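Local structure of putative polyketide biosynthesis enoyl-CoA hydratase homolog pksH (Bacillus subtilis, 3HP0) at residues Y6-I20 against T34-C46. The protein dehydrates the PksL-tethered (S)-3-hydroxy-3-methylglutaryl group to a 3-methylglutaconyl moiety during synthesis of the antibiotic bacillaene. Sequence-based numbering, arbitrary orientation.
Sequences YQTIKVRFQASVCYI and TLIEECLQVLNQC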
ATOM      1  N   TYR A   6      12.937 -15.244  -3.103  1.00 63.27           N
ATOM      2  CA  TYR A   6      12.260 -14.024  -3.559  1.00 62.12           C
ATOM      3  C   TYR A   6      12.945 -13.134  -4.595  1.00 61.64           C
ATOM      4  O   TYR A   6      14.128 -12.815  -4.471  1.00 61.14           O
ATOM      5  CB  TYR A   6      11.884 -13.163  -2.342  1.00 59.76           C
ATOM      6  CG  TYR A   6      11.225 -13.964  -1.239  1.00 57.58           C
ATOM      7  CD1 TYR A   6      11.783 -14.017   0.044  1.00 56.34           C
ATOM      8  CD2 TYR A   6      10.080 -14.726  -1.493  1.00 57.14           C
ATOM      9  CE1 TYR A   6      11.221 -14.818   1.048  1.00 55.34           C
ATOM     10  CE2 TYR A   6       9.504 -15.528  -0.495  1.00 55.86           C
ATOM     11  CZ  TYR A   6      10.086 -15.572   0.775  1.00 54.98           C
ATOM     12  OH  TYR A   6       9.557 -16.372   1.766  1.00 55.46           O
ATOM     13  N   GLN A   7      12.175 -12.718  -5.602  1.00 61.56           N
ATOM     14  CA  GLN A   7      12.665 -11.840  -6.663  1.00 62.20           C
ATOM     15  C   GLN A   7      12.460 -10.357  -6.341  1.00 61.98           C
ATOM     16  O   GLN A   7      13.179  -9.508  -6.862  1.00 62.77           O
ATOM     17  CB  GLN A   7      11.941 -12.120  -7.987  1.00 63.54           C
ATOM     18  CG  GLN A   7      12.494 -13.222  -8.865  1.00 64.24           C
ATOM     19  CD  GLN A   7      12.211 -12.947 -10.342  1.00 66.03           C
ATOM     20  OE1 GLN A   7      11.120 -12.496 -10.704  1.00 65.67           O
ATOM     21  NE2 GLN A   7      13.192 -13.223 -11.200  1.00 65.38           N
ATOM     22  N   THR A   8      11.487 -10.037  -5.494  1.00 61.15           N
ATOM     23  CA  THR A   8      11.210  -8.632  -5.207  1.00 60.17           C
ATOM     24  C   THR A   8      11.376  -8.142  -3.774  1.00 58.98           C
ATOM     25  O   THR A   8      11.383  -6.935  -3.524  1.00 59.73           O
ATOM     26  CB  THR A   8       9.783  -8.269  -5.649  1.00 61.49           C
ATOM     27  OG1 THR A   8       8.839  -9.073  -4.926  1.00 62.70           O
ATOM     28  CG2 THR A   8       9.609  -8.519  -7.146  1.00 61.89           C
ATOM     29  N   ILE A   9      11.506  -9.060  -2.829  1.00 57.59           N
ATOM     30  CA  ILE A   9      11.645  -8.657  -1.434  1.00 55.59           C
ATOM     31  C   ILE A   9      12.746  -9.375  -0.668  1.00 55.38           C
ATOM     32  O   ILE A   9      13.151 -10.485  -1.025  1.00 54.06           O
ATOM     33  CB  ILE A   9      10.329  -8.878  -0.654  1.00 53.97           C
ATOM     34  CG1 ILE A   9       9.902 -10.344  -0.763  1.00 51.82           C
ATOM     35  CG2 ILE A   9       9.255  -7.939  -1.172  1.00 53.33           C
ATOM     36  CD1 ILE A   9       8.699 -10.705   0.071  1.00 51.79           C
ATOM     37  N   LYS A  10      13.221  -8.721   0.391  1.00 54.41           N
ATOM     38  CA  LYS A  10      14.242  -9.291   1.256  1.00 54.62           C
ATOM     39  C   LYS A  10      13.561  -9.541   2.597  1.00 52.99           C
ATOM     40  O   LYS A  10      13.165  -8.602   3.283  1.00 53.81           O
ATOM     41  CB  LYS A  10      15.401  -8.319   1.485  1.00 56.75           C
ATOM     42  CG  LYS A  10      15.813  -7.461   0.305  1.00 60.38           C
ATOM     43  CD  LYS A  10      17.020  -6.605   0.686  1.00 63.08           C
ATOM     44  CE  LYS A  10      17.099  -5.317  -0.131  1.00 65.73           C
ATOM     45  NZ  LYS A  10      17.304  -5.526  -1.598  1.00 67.19           N
ATOM     46  N   VAL A  11      13.412 -10.800   2.973  1.00 51.74           N
ATOM     47  CA  VAL A  11      12.781 -11.100   4.247  1.00 50.09           C
ATOM     48  C   VAL A  11      13.853 -11.301   5.313  1.00 50.41           C
ATOM     49  O   VAL A  11      14.942 -11.810   5.036  1.00 49.60           O
ATOM     50  CB  VAL A  11      11.885 -12.352   4.145  1.00 49.02           C
ATOM     51  CG1 VAL A  11      11.124 -12.567   5.455  1.00 46.41           C
ATOM     52  CG2 VAL A  11      10.911 -12.181   2.996  1.00 46.39           C
ATOM     53  N   ARG A  12      13.539 -10.886   6.534  1.00 50.81           N
ATOM     54  CA  ARG A  12      14.482 -10.998   7.631  1.00 50.64           C
ATOM     55  C   ARG A  12      13.734 -11.050   8.958  1.00 50.05           C
ATOM     56  O   ARG A  12      13.105 -10.070   9.361  1.00 48.81           O
ATOM     57  CB  ARG A  12      15.423  -9.788   7.612  1.00 52.55           C
ATOM     58  CG  ARG A  12      16.562  -9.847   8.601  1.00 55.27           C
ATOM     59  CD  ARG A  12      16.651  -8.566   9.408  1.00 59.02           C
ATOM     60  NE  ARG A  12      16.695  -7.352   8.592  1.00 62.84           N
ATOM     61  CZ  ARG A  12      16.611  -6.123   9.101  1.00 64.52           C
ATOM     62  NH1 ARG A  12      16.480  -5.958  10.413  1.00 64.78           N
ATOM     63  NH2 ARG A  12      16.653  -5.055   8.312  1.00 64.37           N
ATOM     64  N   PHE A  13      13.795 -12.198   9.626  1.00 48.98           N
ATOM     65  CA  PHE A  13      13.136 -12.358  10.908  1.00 48.11           C
ATOM     66  C   PHE A  13      14.068 -11.949  12.030  1.00 48.17           C
ATOM     67  O   PHE A  13      15.292 -12.058  11.910  1.00 48.20           O
ATOM     68  CB  PHE A  13      12.712 -13.808  11.139  1.00 47.77           C
ATOM     69  CG  PHE A  13      11.648 -14.286  10.204  1.00 47.70           C
ATOM     70  CD1 PHE A  13      11.962 -14.640   8.896  1.00 47.71           C
ATOM     71  CD2 PHE A  13      10.331 -14.396  10.635  1.00 46.36           C
ATOM     72  CE1 PHE A  13      10.978 -15.101   8.033  1.00 48.16           C
ATOM     73  CE2 PHE A  13       9.339 -14.855   9.783  1.00 47.77           C
ATOM     74  CZ  PHE A  13       9.661 -15.210   8.476  1.00 48.09           C
ATOM     75  N   GLN A  14      13.486 -11.466  13.121  1.00 47.56           N
ATOM     76  CA  GLN A  14      14.267 -11.058  14.289  1.00 47.29           C
ATOM     77  C   GLN A  14      13.378 -11.159  15.508  1.00 43.66           C
ATOM     78  O   GLN A  14      12.558 -10.291  15.772  1.00 42.04           O
ATOM     79  CB  GLN A  14      14.803  -9.630  14.129  1.00 50.53           C
ATOM     80  CG  GLN A  14      15.921  -9.503  13.085  1.00 55.84           C
ATOM     81  CD  GLN A  14      16.686  -8.192  13.199  1.00 59.44           C
ATOM     82  OE1 GLN A  14      16.802  -7.617  14.289  1.00 60.55           O
ATOM     83  NE2 GLN A  14      17.230  -7.720  12.074  1.00 58.94           N
ATOM     84  N   ALA A  15      13.565 -12.243  16.244  1.00 43.11           N
ATOM     85  CA  ALA A  15      12.779 -12.522  17.421  1.00 42.27           C
ATOM     86  C   ALA A  15      11.359 -12.750  16.932  1.00 41.23           C
ATOM     87  O   ALA A  15      11.124 -13.597  16.076  1.00 42.30           O
ATOM     88  CB  ALA A  15      12.847 -11.343  18.425  1.00 41.40           C
ATOM     89  N   SER A  16      10.423 -11.964  17.429  1.00 39.99           N
ATOM     90  CA  SER A  16       9.052 -12.130  17.036  1.00 39.88           C
ATOM     91  C   SER A  16       8.601 -11.135  15.957  1.00 38.09           C
ATOM     92  O   SER A  16       7.407 -10.925  15.757  1.00 37.37           O
ATOM     93  CB  SER A  16       8.207 -12.024  18.297  1.00 43.00           C
ATOM     94  OG  SER A  16       8.748 -11.019  19.139  1.00 47.16           O
ATOM     95  N   VAL A  17       9.566 -10.544  15.255  1.00 36.75           N
ATOM     96  CA  VAL A  17       9.295  -9.570  14.203  1.00 35.22           C
ATOM     97  C   VAL A  17       9.759 -10.014  12.814  1.00 35.13           C
ATOM     98  O   VAL A  17      10.806 -10.636  12.675  1.00 35.40           O
ATOM     99  CB  VAL A  17       9.992  -8.233  14.499  1.00 34.74           C
ATOM    100  CG1 VAL A  17       9.738  -7.256  13.355  1.00 32.62           C
ATOM    101  CG2 VAL A  17       9.521  -7.674  15.810  1.00 35.06           C
ATOM    102  N   CYS A  18       8.993  -9.669  11.787  1.00 34.22           N
ATOM    103  CA  CYS A  18       9.373 -10.026  10.435  1.00 34.54           C
ATOM    104  C   CYS A  18       9.506  -8.777   9.568  1.00 35.45           C
ATOM    105  O   CYS A  18       8.577  -7.974   9.480  1.00 35.82           O
ATOM    106  CB  CYS A  18       8.353 -10.961   9.798  1.00 32.93           C
ATOM    107  SG  CYS A  18       8.725 -11.233   8.059  1.00 32.83           S
ATOM    108  N   TYR A  19      10.664  -8.615   8.935  1.00 35.78           N
ATOM    109  CA  TYR A  19      10.917  -7.462   8.085  1.00 35.23           C
ATOM    110  C   TYR A  19      10.832  -7.837   6.617  1.00 35.78           C
ATOM    111  O   TYR A  19      11.560  -8.707   6.133  1.00 33.98           O
ATOM    112  CB  TYR A  19      12.302  -6.867   8.371  1.00 36.16           C
ATOM    113  CG  TYR A  19      12.464  -6.283   9.761  1.00 35.10           C
ATOM    114  CD1 TYR A  19      12.224  -4.933  10.013  1.00 34.78           C
ATOM    115  CD2 TYR A  19      12.838  -7.092  10.825  1.00 34.22           C
ATOM    116  CE1 TYR A  19      12.353  -4.409  11.298  1.00 35.24           C
ATOM    117  CE2 TYR A  19      12.971  -6.587  12.105  1.00 33.93           C
ATOM    118  CZ  TYR A  19      12.728  -5.251  12.344  1.00 36.45           C
ATOM    119  OH  TYR A  19      12.860  -4.777  13.635  1.00 36.35           O
ATOM    120  N   ILE A  20       9.917  -7.178   5.920  1.00 36.83           N
ATOM    121  CA  ILE A  20       9.730  -7.386   4.499  1.00 38.96           C
ATOM    122  C   ILE A  20      10.246  -6.109   3.869  1.00 40.98           C
ATOM    123  O   ILE A  20       9.707  -5.034   4.127  1.00 40.50           O
ATOM    124  CB  ILE A  20       8.251  -7.544   4.130  1.00 36.50           C
ATOM    125  CG1 ILE A  20       7.715  -8.872   4.654  1.00 34.73           C
ATOM    126  CG2 ILE A  20       8.094  -7.445   2.623  1.00 38.67           C
ATOM    127  CD1 ILE A  20       6.231  -9.056   4.421  1.00 35.13           C
ATOM    128  N   THR A  34       4.547 -10.653  -9.133  1.00 63.29           N
ATOM    129  CA  THR A  34       5.341 -11.622  -8.385  1.00 62.75           C
ATOM    130  C   THR A  34       5.445 -11.134  -6.937  1.00 62.00           C
ATOM    131  O   THR A  34       5.376 -11.917  -5.982  1.00 61.47           O
ATOM    132  CB  THR A  34       6.766 -11.753  -8.984  1.00 62.85           C
ATOM    133  OG1 THR A  34       6.669 -12.076 -10.374  1.00 63.18           O
ATOM    134  CG2 THR A  34       7.564 -12.843  -8.276  1.00 61.23           C
ATOM    135  N   LEU A  35       5.610  -9.821  -6.797  1.00 60.99           N
ATOM    136  CA  LEU A  35       5.724  -9.175  -5.496  1.00 60.69           C
ATOM    137  C   LEU A  35       4.531  -9.491  -4.597  1.00 60.02           C
ATOM    138  O   LEU A  35       4.694  -9.706  -3.399  1.00 59.61           O
ATOM    139  CB  LEU A  35       5.855  -7.657  -5.679  1.00 60.86           C
ATOM    140  CG  LEU A  35       5.990  -6.786  -4.425  1.00 60.09           C
ATOM    141  CD1 LEU A  35       6.735  -5.513  -4.759  1.00 59.86           C
ATOM    142  CD2 LEU A  35       4.621  -6.466  -3.871  1.00 61.07           C
ATOM    143  N   ILE A  36       3.334  -9.517  -5.177  1.00 58.56           N
ATOM    144  CA  ILE A  36       2.118  -9.811  -4.422  1.00 57.30           C
ATOM    145  C   ILE A  36       2.124 -11.237  -3.886  1.00 57.55           C
ATOM    146  O   ILE A  36       1.746 -11.490  -2.738  1.00 57.51           O
ATOM    147  CB  ILE A  36       0.869  -9.635  -5.298  1.00 55.63           C
ATOM    148  CG1 ILE A  36       0.735  -8.173  -5.718  1.00 54.93           C
ATOM    149  CG2 ILE A  36      -0.367 -10.096  -4.544  1.00 55.52           C
ATOM    150  CD1 ILE A  36      -0.444  -7.909  -6.626  1.00 55.83           C
ATOM    151  N   GLU A  37       2.548 -12.165  -4.733  1.00 57.86           N
ATOM    152  CA  GLU A  37       2.612 -13.572  -4.372  1.00 58.25           C
ATOM    153  C   GLU A  37       3.639 -13.817  -3.265  1.00 56.53           C
ATOM    154  O   GLU A  37       3.364 -14.530  -2.302  1.00 55.73           O
ATOM    155  CB  GLU A  37       2.948 -14.412  -5.616  1.00 60.92           C
ATOM    156  CG  GLU A  37       3.078 -15.913  -5.364  1.00 64.71           C
ATOM    157  CD  GLU A  37       1.889 -16.497  -4.611  1.00 67.22           C
ATOM    158  OE1 GLU A  37       1.678 -16.125  -3.435  1.00 68.78           O
ATOM    159  OE2 GLU A  37       1.163 -17.329  -5.191  1.00 68.36           O
ATOM    160  N   GLU A  38       4.818 -13.222  -3.399  1.00 55.17           N
ATOM    161  CA  GLU A  38       5.869 -13.384  -2.401  1.00 55.07           C
ATOM    162  C   GLU A  38       5.442 -12.877  -1.023  1.00 53.07           C
ATOM    163  O   GLU A  38       5.811 -13.454  -0.002  1.00 51.96           O
ATOM    164  CB  GLU A  38       7.135 -12.654  -2.852  1.00 57.28           C
ATOM    165  CG  GLU A  38       7.898 -13.382  -3.943  1.00 61.71           C
ATOM    166  CD  GLU A  38       9.025 -12.546  -4.522  1.00 65.00           C
ATOM    167  OE1 GLU A  38       9.650 -11.778  -3.758  1.00 66.83           O
ATOM    168  OE2 GLU A  38       9.297 -12.663  -5.737  1.00 66.00           O
ATOM    169  N   CYS A  39       4.665 -11.797  -1.004  1.00 52.00           N
ATOM    170  CA  CYS A  39       4.178 -11.213   0.243  1.00 49.72           C
ATOM    171  C   CYS A  39       3.145 -12.120   0.897  1.00 49.80           C
ATOM    172  O   CYS A  39       3.220 -12.395   2.097  1.00 50.37           O
ATOM    173  CB  CYS A  39       3.554  -9.839  -0.015  1.00 48.63           C
ATOM    174  SG  CYS A  39       4.736  -8.529  -0.410  1.00 46.00           S
ATOM    175  N   LEU A  40       2.181 -12.582   0.112  1.00 49.06           N
ATOM    176  CA  LEU A  40       1.149 -13.467   0.635  1.00 50.08           C
ATOM    177  C   LEU A  40       1.812 -14.697   1.234  1.00 50.16           C
ATOM    178  O   LEU A  40       1.361 -15.245   2.237  1.00 51.16           O
ATOM    179  CB  LEU A  40       0.201 -13.877  -0.487  1.00 49.80           C
ATOM    180  CG  LEU A  40      -0.571 -12.691  -1.059  1.00 50.60           C
ATOM    181  CD1 LEU A  40      -1.305 -13.096  -2.323  1.00 51.75           C
ATOM    182  CD2 LEU A  40      -1.541 -12.186  -0.006  1.00 50.19           C
ATOM    183  N   GLN A  41       2.903 -15.106   0.601  1.00 50.08           N
ATOM    184  CA  GLN A  41       3.682 -16.261   1.015  1.00 50.31           C
ATOM    185  C   GLN A  41       4.411 -15.997   2.333  1.00 48.86           C
ATOM    186  O   GLN A  41       4.506 -16.878   3.190  1.00 49.01           O
ATOM    187  CB  GLN A  41       4.690 -16.585  -0.080  1.00 53.08           C
ATOM    188  CG  GLN A  41       5.573 -17.764   0.211  1.00 59.09           C
ATOM    189  CD  GLN A  41       6.677 -17.901  -0.815  1.00 61.29           C
ATOM    190  OE1 GLN A  41       6.424 -17.890  -2.023  1.00 62.88           O
ATOM    191  NE2 GLN A  41       7.910 -18.032  -0.340  1.00 63.01           N
ATOM    192  N   VAL A  42       4.939 -14.788   2.485  1.00 46.02           N
ATOM    193  CA  VAL A  42       5.636 -14.415   3.705  1.00 44.33           C
ATOM    194  C   VAL A  42       4.629 -14.266   4.848  1.00 44.32           C
ATOM    195  O   VAL A  42       4.912 -14.635   5.990  1.00 43.83           O
ATOM    196  CB  VAL A  42       6.387 -13.078   3.537  1.00 44.43           C
ATOM    197  CG1 VAL A  42       6.990 -12.655   4.865  1.00 43.39           C
ATOM    198  CG2 VAL A  42       7.468 -13.211   2.481  1.00 43.62           C
ATOM    199  N   LEU A  43       3.454 -13.724   4.537  1.00 43.18           N
ATOM    200  CA  LEU A  43       2.429 -13.530   5.547  1.00 42.83           C
ATOM    201  C   LEU A  43       1.868 -14.850   6.056  1.00 43.29           C
ATOM    202  O   LEU A  43       1.468 -14.948   7.217  1.00 43.20           O
ATOM    203  CB  LEU A  43       1.305 -12.639   5.015  1.00 42.71           C
ATOM    204  CG  LEU A  43       1.677 -11.165   4.836  1.00 42.18           C
ATOM    205  CD1 LEU A  43       0.438 -10.374   4.460  1.00 42.88           C
ATOM    206  CD2 LEU A  43       2.283 -10.618   6.132  1.00 43.00           C
ATOM    207  N   ASN A  44       1.827 -15.861   5.193  1.00 44.66           N
ATOM    208  CA  ASN A  44       1.348 -17.177   5.609  1.00 45.93           C
ATOM    209  C   ASN A  44       2.322 -17.781   6.614  1.00 45.28           C
ATOM    210  O   ASN A  44       1.914 -18.485   7.534  1.00 46.01           O
ATOM    211  CB  ASN A  44       1.196 -18.111   4.413  1.00 49.17           C
ATOM    212  CG  ASN A  44      -0.162 -17.991   3.766  1.00 53.57           C
ATOM    213  OD1 ASN A  44      -1.184 -18.064   4.452  1.00 57.70           O
ATOM    214  ND2 ASN A  44      -0.191 -17.812   2.447  1.00 53.02           N
ATOM    215  N   GLN A  45       3.609 -17.511   6.438  1.00 43.66           N
ATOM    216  CA  GLN A  45       4.599 -18.021   7.377  1.00 44.84           C
ATOM    217  C   GLN A  45       4.374 -17.339   8.725  1.00 43.93           C
ATOM    218  O   GLN A  45       4.522 -17.957   9.776  1.00 43.11           O
ATOM    219  CB  GLN A  45       6.019 -17.727   6.890  1.00 45.83           C
ATOM    220  CG  GLN A  45       6.413 -18.464   5.623  1.00 49.61           C
ATOM    221  CD  GLN A  45       7.826 -18.139   5.167  1.00 51.98           C
ATOM    222  OE1 GLN A  45       8.300 -18.654   4.154  1.00 54.22           O
ATOM    223  NE2 GLN A  45       8.503 -17.280   5.915  1.00 52.24           N
ATOM    224  N   CYS A  46       4.010 -16.061   8.688  1.00 43.12           N
ATOM    225  CA  CYS A  46       3.764 -15.300   9.903  1.00 42.46           C
ATOM    226  C   CYS A  46       2.410 -15.648  10.533  1.00 44.22           C
ATOM    227  O   CYS A  46       2.146 -15.302  11.681  1.00 44.46           O
ATOM    228  CB  CYS A  46       3.811 -13.799   9.604  1.00 39.26           C
ATOM    229  SG  CYS A  46       5.376 -13.204   8.948  1.00 35.39           S
TER
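The carboxylate of the buried E38, reaching off helix 34-46, ties down the backbone of Q7 and T8, a helix acid fixing the lead-in to an edge strand. Q7 N meets E38 OE2 at 2.9 Å from above the carboxylate plane, whereas T8 N, 3.1 Å from E38 OE1, meets the syn lone pair of that oxygen in a straighter bond (163°). A chi1 of 61° turns T8 OG1 to the helix, where it bonds OE1 weakly, as does I9 N. With several N-H groups around it, the carboxylate is probably stabilised as the anion. The Y6 ring lies alongside the E38 stem, the two side chains running in opposite senses, and takes the Q41 amide at its edge; Q41 NE2 bonds Y6 OH only weakly.

Apolar packing centres on V42, whose two methyls divide the hairpin. CG2 meets V11 CG2 at 3.6 Å and, tip to tip, I9 CD1; CG1 lies 3.7 Å from I20 CD1 and touches C18 SG. C46 SG rests on C18 CB (3.8 Å).

The helix thus covers one face of hairpin 9-22, nearly antiparallel to strand 17-20 (175°), within the beta-alpha-beta unit 17-22, 34-48, 53-57 of the crotonase fold; I36, L40 and L43 pack against helix 87-98.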